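Local coordinates for protein LURP-one-related 15 (Arabidopsis thaliana, PDB 1ZXU) that is of unknown cellular function but might be related to the phospholipid scramblase and tubby-like superfamily of membrane-tethered transcription factors, at residues 78-83 with 199-204; 53-56 with 62-65; 147-152 with 163-168; 153-158 with 183-188. One frame throughout, in Å; residues are numbered along the deposited sequence.

Contact 1 (78-83 with 199-204); sequences RVLLDG and FIASLV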
loop_
_atom_site.group_PDB
_atom_site.type_symbol
_atom_site.label_atom_id
_atom_site.label_comp_id
_atom_site.label_asym_id
_atom_site.label_seq_id
_atom_site.Cartn_x
_atom_site.Cartn_y
_atom_site.Cartn_z
ATOM N N ARG A 78 9.989 -0.556 6.154
ATOM C CA ARG A 78 10.152 -0.062 4.824
ATOM C C ARG A 78 9.571 1.342 4.845
ATOM O O ARG A 78 8.638 1.593 5.576
ATOM C CB ARG A 78 9.303 -0.893 3.853
ATOM C CG ARG A 78 9.737 -0.733 2.432
ATOM C CD ARG A 78 10.874 -1.758 2.148
ATOM N NE ARG A 78 10.417 -3.052 2.643
ATOM C CZ ARG A 78 9.800 -3.955 1.894
ATOM N NH1 ARG A 78 9.661 -3.789 0.570
ATOM N NH2 ARG A 78 9.397 -5.091 2.467
ATOM N N VAL A 79 10.105 2.224 4.024
ATOM C CA VAL A 79 9.493 3.535 3.831
ATOM C C VAL A 79 9.100 3.750 2.359
ATOM O O VAL A 79 9.762 3.251 1.453
ATOM C CB VAL A 79 10.473 4.685 4.317
ATOM C CG1 VAL A 79 11.711 4.724 3.467
ATOM C CG2 VAL A 79 9.779 6.063 4.291
ATOM N N LEU A 80 7.986 4.434 2.143
ATOM C CA LEU A 80 7.550 4.906 0.805
ATOM C C LEU A 80 7.895 6.365 0.737
ATOM O O LEU A 80 7.418 7.143 1.586
ATOM C CB LEU A 80 6.024 4.737 0.647
ATOM C CG LEU A 80 5.699 3.386 0.064
ATOM C CD1 LEU A 80 5.985 2.344 1.172
ATOM C CD2 LEU A 80 4.245 3.414 -0.308
ATOM N N LEU A 81 8.749 6.735 -0.217
ATOM C CA LEU A 81 9.169 8.139 -0.410
ATOM C C LEU A 81 8.489 8.676 -1.620
ATOM O O LEU A 81 8.291 7.955 -2.590
ATOM C CB LEU A 81 10.683 8.243 -0.652
ATOM C CG LEU A 81 11.535 7.483 0.375
ATOM C CD1 LEU A 81 13.028 7.543 -0.047
ATOM C CD2 LEU A 81 11.425 8.119 1.681
ATOM N N ASP A 82 8.130 9.946 -1.600
ATOM C CA ASP A 82 7.666 10.536 -2.880
ATOM C C ASP A 82 8.849 10.920 -3.837
ATOM O O ASP A 82 10.004 10.603 -3.568
ATOM C CB ASP A 82 6.688 11.677 -2.636
ATOM C CG ASP A 82 7.353 12.926 -2.072
ATOM O OD1 ASP A 82 8.590 13.083 -2.172
ATOM O OD2 ASP A 82 6.611 13.730 -1.459
ATOM N N GLY A 83 8.539 11.512 -4.994
ATOM C CA GLY A 83 9.579 11.899 -5.973
ATOM C C GLY A 83 10.612 12.919 -5.491
ATOM O O GLY A 83 11.725 12.992 -6.036
ATOM N N PHE A 199 -2.226 4.889 0.183
ATOM C CA PHE A 199 -2.738 3.754 0.971
ATOM C C PHE A 199 -2.652 2.444 0.139
ATOM O O PHE A 199 -2.091 1.442 0.585
ATOM C CB PHE A 199 -4.192 4.083 1.331
ATOM C CG PHE A 199 -4.937 2.909 1.926
ATOM C CD1 PHE A 199 -4.421 2.209 3.044
ATOM C CD2 PHE A 199 -6.118 2.457 1.318
ATOM C CE1 PHE A 199 -5.091 1.122 3.596
ATOM C CE2 PHE A 199 -6.815 1.406 1.883
ATOM C CZ PHE A 199 -6.304 0.689 3.001
ATOM N N ILE A 200 -3.166 2.448 -1.086
ATOM C CA ILE A 200 -3.072 1.242 -1.894
ATOM C C ILE A 200 -1.601 0.783 -2.171
ATOM O O ILE A 200 -1.276 -0.407 -2.079
ATOM C CB ILE A 200 -3.850 1.398 -3.206
ATOM C CG1 ILE A 200 -5.316 1.792 -2.899
ATOM C CG2 ILE A 200 -3.658 0.084 -4.014
ATOM C CD1 ILE A 200 -6.089 0.753 -2.064
ATOM N N ALA A 201 -0.715 1.749 -2.409
ATOM C CA ALA A 201 0.701 1.444 -2.654
ATOM C C ALA A 201 1.250 0.789 -1.384
ATOM O O ALA A 201 1.978 -0.175 -1.505
ATOM C CB ALA A 201 1.498 2.738 -2.923
ATOM N N SER A 202 0.850 1.242 -0.184
ATOM C CA SER A 202 1.385 0.548 0.980
ATOM C C SER A 202 0.933 -0.910 1.090
ATOM O O SER A 202 1.679 -1.798 1.565
ATOM C CB SER A 202 1.046 1.333 2.273
ATOM O OG SER A 202 -0.312 1.100 2.616
ATOM N N LEU A 203 -0.306 -1.189 0.631
ATOM C CA LEU A 203 -0.793 -2.550 0.636
ATOM C C LEU A 203 -0.010 -3.423 -0.341
ATOM O O LEU A 203 0.221 -4.589 -0.082
ATOM C CB LEU A 203 -2.323 -2.585 0.336
ATOM C CG LEU A 203 -3.159 -1.881 1.406
ATOM C CD1 LEU A 203 -4.678 -2.032 1.011
ATOM C CD2 LEU A 203 -2.985 -2.520 2.781
ATOM N N VAL A 204 0.299 -2.866 -1.526
ATOM C CA VAL A 204 1.098 -3.558 -2.523
ATOM C C VAL A 204 2.462 -3.933 -1.951
ATOM O O VAL A 204 2.930 -5.075 -2.128
ATOM C CB VAL A 204 1.251 -2.693 -3.768
ATOM C CG1 VAL A 204 2.343 -3.313 -4.751
ATOM C CG2 VAL A 204 -0.152 -2.536 -4.443
#
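Leu80, on strand 77-81, touches helix 197-211 with a single methyl branch: CD2 comes down on the helix surface and meets Ala201 CB at 3.9 Å. The same methyl lies 4.0 Å from Ser202 N, so it rests over the backbone between two consecutive helix residues. At Leu80 the first torsion sets CG opposite the carbonyl carbon and next to the backbone N (chi1 -90°), and from there CD2 extends toward the helix. The CB of Ala201 points at the strand. Being so short, it lets the leucine methyl come close to the helix backbone, and only about 90 Å² of surface is buried between the two segments.

Ser202 OG bonds back to the carbonyl of Phe199, with OG 2.7 Å from Phe199 O on a lone pair in the carbonyl plane, while Leu203 N takes the same oxygen as its helical acceptor. Tyr117 OH also hydrogen-bonds Ser202 OG, so this buried hydroxyl is satisfied within the core. Phe65 and Met40 pack against Ala201 as well. A hydrophobic helix threaded through a closed antiparallel barrel, lined by inward-facing strand residues such as Leu80, is the hallmark of the tubby C-terminal fold, to whose clan the LOR family belongs.

Contact 2 (53-56 with 62-65); sequences NFVI and NLLF
Ile56 and Phe65 form an antiparallel hydrogen-bonded pair in which both backbone groups of the isoleucine find partners. Ile56 N donates to Phe65 O at 2.8 Å, almost straight, with an angle of 173° at the hydrogen. Ile56 O does double duty: it accepts from Phe65 N at 3.1 Å and from Leu64 N at 2.8 Å, both donors lying in its carbonyl plane. Two successive residues thus face one, which defines a classic beta bulge, and two N-H groups are satisfied by a single oxygen.

Phe65 O, besides its bond from Ile56 N, receives a CA-H...O contact from Val55 CA at 3.4 Å. Apolar contacts flank these bonds. Val55 CG1, anti to its own nitrogen (chi1 172°), reaches Leu63 CG at 3.8 Å, the two side chains crossing at about a right angle; the same methyl also lies against Phe65 O. Ile56 CG2 and Leu64 CD1 approach to 4.4 Å.

Beyond the bulge, Asp58 OD1 accepts from Asn62 N in the turn of the hairpin formed by strands 54-58 and 63-68. Ile56 and Phe65 direct their side chains to one face of the sheet, where both pack on Ala201 of helix 197-211, with Met40 of strand 38-43 touching Ile56 and Leu80 of strand 77-81 touching Phe65.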
loop_
_atom_site.group_PDB
_atom_site.type_symbol
_atom_site.label_atom_id
_atom_site.label_comp_id
_atom_site.label_asym_id
_atom_site.label_seq_id
_atom_site.Cartn_x
_atom_site.Cartn_y
_atom_site.Cartn_z
ATOM N N ASN A 53 13.796 -3.213 -1.996
ATOM C CA ASN A 53 13.860 -1.936 -2.719
ATOM C C ASN A 53 13.352 -2.015 -4.144
ATOM O O ASN A 53 13.789 -2.854 -4.965
ATOM C CB ASN A 53 15.271 -1.318 -2.717
ATOM C CG ASN A 53 15.762 -0.993 -1.329
ATOM O OD1 ASN A 53 15.135 -1.345 -0.317
ATOM N ND2 ASN A 53 16.866 -0.274 -1.268
ATOM N N PHE A 54 12.434 -1.113 -4.462
ATOM C CA PHE A 54 11.856 -1.056 -5.801
ATOM C C PHE A 54 11.103 0.257 -5.918
ATOM O O PHE A 54 11.100 1.014 -4.970
ATOM C CB PHE A 54 10.960 -2.278 -6.133
ATOM C CG PHE A 54 9.841 -2.531 -5.153
ATOM C CD1 PHE A 54 8.611 -1.856 -5.282
ATOM C CD2 PHE A 54 10.005 -3.480 -4.131
ATOM C CE1 PHE A 54 7.550 -2.142 -4.388
ATOM C CE2 PHE A 54 8.938 -3.763 -3.259
ATOM C CZ PHE A 54 7.757 -3.102 -3.378
ATOM N N VAL A 55 10.584 0.556 -7.094
ATOM C CA VAL A 55 9.835 1.789 -7.319
ATOM C C VAL A 55 8.422 1.450 -7.763
ATOM O O VAL A 55 8.191 0.408 -8.402
ATOM C CB VAL A 55 10.522 2.636 -8.361
ATOM C CG1 VAL A 55 9.678 3.809 -8.755
ATOM C CG2 VAL A 55 11.850 3.209 -7.729
ATOM N N ILE A 56 7.466 2.319 -7.428
ATOM C CA ILE A 56 6.087 2.091 -7.925
ATOM C C ILE A 56 5.843 3.241 -8.890
ATOM O O ILE A 56 6.043 4.400 -8.515
ATOM C CB ILE A 56 5.104 2.120 -6.754
ATOM C CG1 ILE A 56 5.294 0.853 -5.886
ATOM C CG2 ILE A 56 3.668 2.235 -7.317
ATOM C CD1 ILE A 56 4.557 0.908 -4.552
ATOM N N ASN A 62 6.114 7.082 -14.806
ATOM C CA ASN A 62 6.339 8.180 -13.878
ATOM C C ASN A 62 6.416 7.680 -12.458
ATOM O O ASN A 62 5.507 6.988 -12.001
ATOM C CB ASN A 62 5.224 9.247 -14.001
ATOM C CG ASN A 62 5.157 9.844 -15.418
ATOM O OD1 ASN A 62 6.192 10.267 -15.942
ATOM N ND2 ASN A 62 4.000 9.761 -16.069
ATOM N N LEU A 63 7.472 8.046 -11.728
ATOM C CA LEU A 63 7.617 7.586 -10.322
ATOM C C LEU A 63 6.500 8.129 -9.464
ATOM O O LEU A 63 6.224 9.347 -9.467
ATOM C CB LEU A 63 8.971 8.050 -9.777
ATOM C CG LEU A 63 9.288 7.563 -8.378
ATOM C CD1 LEU A 63 10.787 7.465 -8.326
ATOM C CD2 LEU A 63 8.801 8.545 -7.332
ATOM N N LEU A 64 5.840 7.224 -8.739
ATOM C CA LEU A 64 4.896 7.613 -7.704
ATOM C C LEU A 64 5.570 7.476 -6.345
ATOM O O LEU A 64 5.486 8.438 -5.520
ATOM C CB LEU A 64 3.617 6.758 -7.731
ATOM C CG LEU A 64 2.873 6.842 -9.061
ATOM C CD1 LEU A 64 1.705 5.797 -9.060
ATOM C CD2 LEU A 64 2.326 8.216 -9.336
ATOM N N PHE A 65 6.181 6.308 -6.040
ATOM C CA PHE A 65 6.918 6.126 -4.752
ATOM C C PHE A 65 8.201 5.327 -4.940
ATOM O O PHE A 65 8.242 4.418 -5.779
ATOM C CB PHE A 65 6.055 5.320 -3.768
ATOM C CG PHE A 65 4.746 5.964 -3.506
ATOM C CD1 PHE A 65 4.660 7.141 -2.808
ATOM C CD2 PHE A 65 3.584 5.434 -4.067
ATOM C CE1 PHE A 65 3.405 7.745 -2.590
ATOM C CE2 PHE A 65 2.343 6.039 -3.866
ATOM C CZ PHE A 65 2.246 7.175 -3.141
#

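Contact 3 (147-152 with 163-168); sequences RVKGSW and ESDAIV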
loop_
_atom_site.group_PDB
_atom_site.type_symbol
_atom_site.label_atom_id
_atom_site.label_comp_id
_atom_site.label_asym_id
_atom_site.label_seq_id
_atom_site.Cartn_x
_atom_site.Cartn_y
_atom_site.Cartn_z
ATOM N N ARG A 147 -10.401 -4.773 3.310
ATOM C CA ARG A 147 -9.888 -6.139 3.228
ATOM C C ARG A 147 -9.255 -6.363 1.855
ATOM O O ARG A 147 -9.681 -5.779 0.851
ATOM C CB ARG A 147 -10.956 -7.195 3.491
ATOM C CG ARG A 147 -12.262 -6.976 2.816
ATOM C CD ARG A 147 -13.264 -8.032 3.347
ATOM N NE ARG A 147 -14.122 -7.482 4.388
ATOM C CZ ARG A 147 -15.190 -6.732 4.141
ATOM N NH1 ARG A 147 -15.521 -6.442 2.883
ATOM N NH2 ARG A 147 -15.925 -6.273 5.147
ATOM N N VAL A 148 -8.267 -7.236 1.806
ATOM C CA VAL A 148 -7.720 -7.641 0.514
ATOM C C VAL A 148 -8.007 -9.136 0.308
ATOM O O VAL A 148 -7.729 -9.953 1.192
ATOM C CB VAL A 148 -6.173 -7.430 0.501
ATOM C CG1 VAL A 148 -5.610 -7.734 -0.899
ATOM C CG2 VAL A 148 -5.784 -5.969 0.967
ATOM N N LYS A 149 -8.581 -9.459 -0.841
ATOM C CA LYS A 149 -8.869 -10.859 -1.215
ATOM C C LYS A 149 -8.150 -11.168 -2.520
ATOM O O LYS A 149 -7.517 -10.306 -3.111
ATOM C CB LYS A 149 -10.363 -10.998 -1.416
ATOM C CG LYS A 149 -11.170 -10.601 -0.203
ATOM C CD LYS A 149 -12.695 -10.972 -0.411
ATOM C CE LYS A 149 -13.431 -10.916 0.923
ATOM N NZ LYS A 149 -14.927 -10.838 0.783
ATOM N N GLY A 150 -8.208 -12.424 -2.968
ATOM C CA GLY A 150 -7.597 -12.769 -4.262
ATOM C C GLY A 150 -6.165 -13.198 -4.036
ATOM O O GLY A 150 -5.730 -13.306 -2.895
ATOM N N SER A 151 -5.422 -13.411 -5.114
ATOM C CA SER A 151 -4.077 -14.019 -5.004
ATOM C C SER A 151 -2.958 -13.191 -5.634
ATOM O O SER A 151 -3.073 -12.812 -6.780
ATOM C CB SER A 151 -4.103 -15.419 -5.624
ATOM O OG SER A 151 -2.789 -15.898 -5.866
ATOM N N TRP A 152 -1.898 -12.918 -4.858
ATOM C CA TRP A 152 -0.715 -12.225 -5.362
ATOM C C TRP A 152 -0.134 -12.979 -6.529
ATOM O O TRP A 152 0.147 -12.398 -7.567
ATOM C CB TRP A 152 0.346 -12.046 -4.262
ATOM C CG TRP A 152 1.635 -11.442 -4.680
ATOM C CD1 TRP A 152 2.805 -12.092 -4.928
ATOM C CD2 TRP A 152 1.906 -10.040 -4.861
ATOM N NE1 TRP A 152 3.791 -11.174 -5.273
ATOM C CE2 TRP A 152 3.256 -9.920 -5.228
ATOM C CE3 TRP A 152 1.126 -8.893 -4.753
ATOM C CZ2 TRP A 152 3.843 -8.684 -5.506
ATOM C CZ3 TRP A 152 1.706 -7.658 -5.008
ATOM C CH2 TRP A 152 3.059 -7.569 -5.365
ATOM N N GLU A 163 -17.101 -1.455 4.986
ATOM C CA GLU A 163 -18.485 -1.164 5.423
ATOM C C GLU A 163 -19.509 -1.098 4.294
ATOM O O GLU A 163 -20.670 -0.724 4.521
ATOM C CB GLU A 163 -18.529 0.156 6.230
ATOM C CG GLU A 163 -18.403 1.463 5.394
ATOM C CD GLU A 163 -17.367 1.356 4.271
ATOM O OE1 GLU A 163 -16.219 0.944 4.562
ATOM O OE2 GLU A 163 -17.707 1.664 3.105
ATOM N N SER A 164 -19.066 -1.423 3.085
ATOM C CA SER A 164 -19.905 -1.341 1.885
ATOM C C SER A 164 -19.514 -2.459 0.948
ATOM O O SER A 164 -20.262 -2.810 0.014
ATOM C CB SER A 164 -19.713 0.001 1.179
ATOM O OG SER A 164 -18.354 0.180 0.777
ATOM N N ASP A 165 -18.337 -3.012 1.211
ATOM C CA ASP A 165 -17.689 -3.978 0.344
ATOM C C ASP A 165 -17.503 -3.451 -1.094
ATOM O O ASP A 165 -17.523 -4.245 -2.035
ATOM C CB ASP A 165 -18.410 -5.334 0.329
ATOM C CG ASP A 165 -17.623 -6.396 1.057
ATOM O OD1 ASP A 165 -16.448 -6.614 0.679
ATOM O OD2 ASP A 165 -18.168 -7.009 2.010
ATOM N N ALA A 166 -17.284 -2.147 -1.232
ATOM C CA ALA A 166 -17.040 -1.511 -2.542
ATOM C C ALA A 166 -15.580 -1.849 -2.903
ATOM O O ALA A 166 -14.730 -1.789 -2.029
ATOM C CB ALA A 166 -17.188 -0.024 -2.429
ATOM N N ILE A 167 -15.322 -2.172 -4.148
ATOM C CA ILE A 167 -13.890 -2.375 -4.610
ATOM C C ILE A 167 -13.235 -0.999 -4.705
ATOM O O ILE A 167 -13.754 -0.089 -5.343
ATOM C CB ILE A 167 -13.846 -3.011 -5.986
ATOM C CG1 ILE A 167 -14.319 -4.454 -5.889
ATOM C CG2 ILE A 167 -12.408 -3.033 -6.589
ATOM C CD1 ILE A 167 -14.638 -5.025 -7.260
ATOM N N VAL A 168 -12.060 -0.863 -4.052
ATOM C CA VAL A 168 -11.284 0.370 -4.139
ATOM C C VAL A 168 -10.021 0.238 -5.014
ATOM O O VAL A 168 -9.487 1.247 -5.446
ATOM C CB VAL A 168 -10.914 0.955 -2.745
ATOM C CG1 VAL A 168 -12.222 1.305 -1.948
ATOM C CG2 VAL A 168 -10.100 0.005 -1.975
#
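Arg147 and Asp165 bring opposite charges together on the outside of the antiparallel barrel, where strand 146-149 runs beside strand 158-161 and the turn leading into strand 167-173 folds back toward it. The arginine can be followed outward. Its CB leaves the strand with CG lodged between the backbone N and the carbonyl carbon (chi1 44°). CG and CD then carry the chain outward in an extended course, and the bend comes only at chi3 (99°), which swings NE and the guanidinium toward the turn. Along its way the side chain also packs on Asp132 of strand 131-135.

At the tip it is NH1 that faces the carboxylate. The model puts NH1 and Asp165 OD1 closer together than a normal salt bridge allows, so the pairing is credible but its exact geometry is doubtful. As modelled, the carboxylate oxygen lies at the guanidinium edge, near its plane, with the two flat groups turned roughly 38° from each other. NH2 has a separate partner, the carbonyl of Gly162, so the arginine holds the turn through backbone as well as charge. Lys149, two residues further along the same strand, adds a more distant positive charge and makes a cation-pi contact with Tyr160, against which Asp165 also packs.

Within the turn itself, Ser164 OG accepts from Ala166 N at 3.3 Å to form an ST turn. The same hydroxyl donates to Glu163 OE2 at 2.8 Å, meeting that oxygen from above the carboxylate plane, 44° out of it.

Contact 4 (153-158 with 183-188); sequences LERSCV and GKDNFS
Arg155 projects from the loop between strands 146-149 and 158-161 to meet Asn186 and Phe187. Leu153, first in the segment, turns away from residues 183-188, and Glu154 leads on to the arginine. Arg155 itself has positive phi (64°), and its CB points at the facing segment. Its CG lies 3.8 Å from Phe187 CB; there the chain bends at chi2, and CD passes Asn186 OD1 and Phe187 CD2.

NE donates to Asn186 OD1 at 2.8 Å, the oxygen sitting in the guanidinium plane, though the donor is tilted from the amide's carbonyl plane. A second, weak bond runs to the same oxygen from NH2, at 3.1 Å. The guanidinium and amide planes stand 65° apart. Over one guanidinium face lies Phe187 CD2, 3.5 Å above the plane, with the ring inclined to the guanidinium by 52°. The phenyl reaches this place because its CG sits between the backbone N and the carbonyl carbon. Both segments connect strands of the tubby-like antiparallel barrel, and segment 183-188 runs on into strand 187-191. Trp152 completes the cluster: its carbonyl accepts from Arg155 NH1, its ring makes a cation-pi contact with the guanidinium, and it meets Phe187 edge-to-face. Asp185 OD2 lies off the guanidinium plane, 4.4 Å from Arg155 NH2, so any attraction is probably of charge alone; its salt bridge is with Arg44.

After the arginine the chain passes through Ser156 to Cys157, which packs on Leu207 of helix 197-211, and Val158 then enters strand 158-161.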
loop_
_atom_site.group_PDB
_atom_site.type_symbol
_atom_site.label_atom_id
_atom_site.label_comp_id
_atom_site.label_asym_id
_atom_site.label_seq_id
_atom_site.Cartn_x
_atom_site.Cartn_y
_atom_site.Cartn_z
ATOM N N LEU A 153 0.037 -14.285 -6.365
ATOM C CA LEU A 153 0.691 -15.057 -7.425
ATOM C C LEU A 153 -0.158 -15.172 -8.707
ATOM O O LEU A 153 0.399 -15.228 -9.809
ATOM C CB LEU A 153 1.164 -16.423 -6.903
ATOM C CG LEU A 153 2.312 -16.404 -5.868
ATOM C CD1 LEU A 153 2.512 -17.778 -5.215
ATOM C CD2 LEU A 153 3.601 -15.872 -6.433
ATOM N N GLU A 154 -1.482 -15.116 -8.591
ATOM C CA GLU A 154 -2.362 -15.072 -9.769
ATOM C C GLU A 154 -2.588 -13.651 -10.339
ATOM O O GLU A 154 -3.166 -13.463 -11.425
ATOM C CB GLU A 154 -3.722 -15.739 -9.444
ATOM C CG GLU A 154 -3.590 -17.260 -9.392
ATOM C CD GLU A 154 -4.883 -17.976 -8.967
ATOM O OE1 GLU A 154 -5.963 -17.664 -9.532
ATOM O OE2 GLU A 154 -4.797 -18.848 -8.058
ATOM N N ARG A 155 -2.070 -12.646 -9.624
ATOM C CA ARG A 155 -2.271 -11.238 -10.016
ATOM C C ARG A 155 -3.750 -10.849 -9.958
ATOM O O ARG A 155 -4.218 -10.048 -10.795
ATOM C CB ARG A 155 -1.626 -10.838 -11.380
ATOM C CG ARG A 155 -0.138 -11.184 -11.572
ATOM C CD ARG A 155 0.657 -10.950 -10.270
ATOM N NE ARG A 155 2.111 -10.981 -10.474
ATOM C CZ ARG A 155 3.007 -10.888 -9.512
ATOM N NH1 ARG A 155 2.622 -10.834 -8.246
ATOM N NH2 ARG A 155 4.306 -10.855 -9.824
ATOM N N SER A 156 -4.434 -11.363 -8.928
ATOM C CA SER A 156 -5.872 -11.135 -8.818
ATOM C C SER A 156 -6.349 -10.447 -7.553
ATOM O O SER A 156 -7.580 -10.426 -7.279
ATOM C CB SER A 156 -6.639 -12.454 -8.961
ATOM O OG SER A 156 -6.303 -13.365 -7.935
ATOM N N CYS A 157 -5.428 -9.894 -6.780
ATOM C CA CYS A 157 -5.790 -9.187 -5.551
ATOM C C CYS A 157 -6.792 -8.090 -5.795
ATOM O O CYS A 157 -6.706 -7.360 -6.775
ATOM C CB CYS A 157 -4.539 -8.556 -4.931
ATOM S SG CYS A 157 -3.308 -9.867 -4.419
ATOM N N VAL A 158 -7.743 -8.009 -4.886
ATOM C CA VAL A 158 -8.778 -6.970 -4.938
ATOM C C VAL A 158 -8.831 -6.401 -3.522
ATOM O O VAL A 158 -8.828 -7.154 -2.543
ATOM C CB VAL A 158 -10.155 -7.552 -5.300
ATOM C CG1 VAL A 158 -11.141 -6.442 -5.345
ATOM C CG2 VAL A 158 -10.078 -8.259 -6.694
ATOM N N GLY A 183 12.865 -5.232 -15.732
ATOM C CA GLY A 183 12.522 -5.366 -14.339
ATOM C C GLY A 183 11.127 -4.819 -14.012
ATOM O O GLY A 183 10.932 -4.240 -12.948
ATOM N N LYS A 184 10.165 -5.002 -14.913
ATOM C CA LYS A 184 8.755 -4.638 -14.606
ATOM C C LYS A 184 7.984 -5.895 -14.187
ATOM O O LYS A 184 7.977 -6.882 -14.916
ATOM C CB LYS A 184 8.083 -4.009 -15.828
ATOM C CG LYS A 184 8.775 -2.732 -16.347
ATOM C CD LYS A 184 8.269 -2.312 -17.745
ATOM C CE LYS A 184 6.971 -1.476 -17.695
ATOM N NZ LYS A 184 6.493 -0.989 -19.054
ATOM N N ASP A 185 7.314 -5.873 -13.021
ATOM C CA ASP A 185 6.451 -7.003 -12.622
ATOM C C ASP A 185 5.285 -7.115 -13.601
ATOM O O ASP A 185 4.870 -6.116 -14.224
ATOM C CB ASP A 185 5.881 -6.818 -11.149
ATOM C CG ASP A 185 6.946 -7.235 -10.072
ATOM O OD1 ASP A 185 8.149 -7.566 -10.486
ATOM O OD2 ASP A 185 6.597 -7.276 -8.866
ATOM N N ASN A 186 4.790 -8.345 -13.738
ATOM C CA ASN A 186 3.754 -8.632 -14.723
ATOM C C ASN A 186 2.340 -8.293 -14.248
ATOM O O ASN A 186 1.422 -9.096 -14.416
ATOM C CB ASN A 186 3.846 -10.103 -15.156
ATOM C CG ASN A 186 3.408 -11.064 -14.077
ATOM O OD1 ASN A 186 3.490 -10.785 -12.858
ATOM N ND2 ASN A 186 2.946 -12.239 -14.505
ATOM N N PHE A 187 2.162 -7.142 -13.613
ATOM C CA PHE A 187 0.817 -6.760 -13.257
ATOM C C PHE A 187 0.727 -5.259 -13.100
ATOM O O PHE A 187 1.754 -4.559 -13.005
ATOM C CB PHE A 187 0.444 -7.417 -11.938
ATOM C CG PHE A 187 1.182 -6.841 -10.735
ATOM C CD1 PHE A 187 0.665 -5.739 -10.033
ATOM C CD2 PHE A 187 2.354 -7.447 -10.276
ATOM C CE1 PHE A 187 1.352 -5.223 -8.898
ATOM C CE2 PHE A 187 3.029 -6.963 -9.158
ATOM C CZ PHE A 187 2.552 -5.853 -8.462
ATOM N N SER A 188 -0.511 -4.768 -13.079
ATOM C CA SER A 188 -0.730 -3.400 -12.600
ATOM C C SER A 188 -1.841 -3.413 -11.607
ATOM O O SER A 188 -2.547 -4.417 -11.484
ATOM C CB SER A 188 -1.062 -2.441 -13.724
ATOM O OG SER A 188 -2.256 -2.832 -14.369
#

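How the contacts relate
All four contacts belong to one antiparallel barrel and its C-terminal helix 197-211. Contact 2 closes a hairpin early in the chain; contact 1 follows, joining the next strand to the helix across more than a hundred residues, and contacts 3 and 4 interlace within that span. The centre of contact 1 lies about 5 Å from the chain's centre, those of the others 12 to 14 Å. Centres of contacts 1 and 2 are about 8 Å apart, linked where Phe65 packs on Ala201. The centres of contacts 2 and 3, about 23 Å apart, occupy opposite sides of the chain's centre. Contacts 3 and 4 adjoin through Lys149 and Val158. The helix thus joins distant strands into one core.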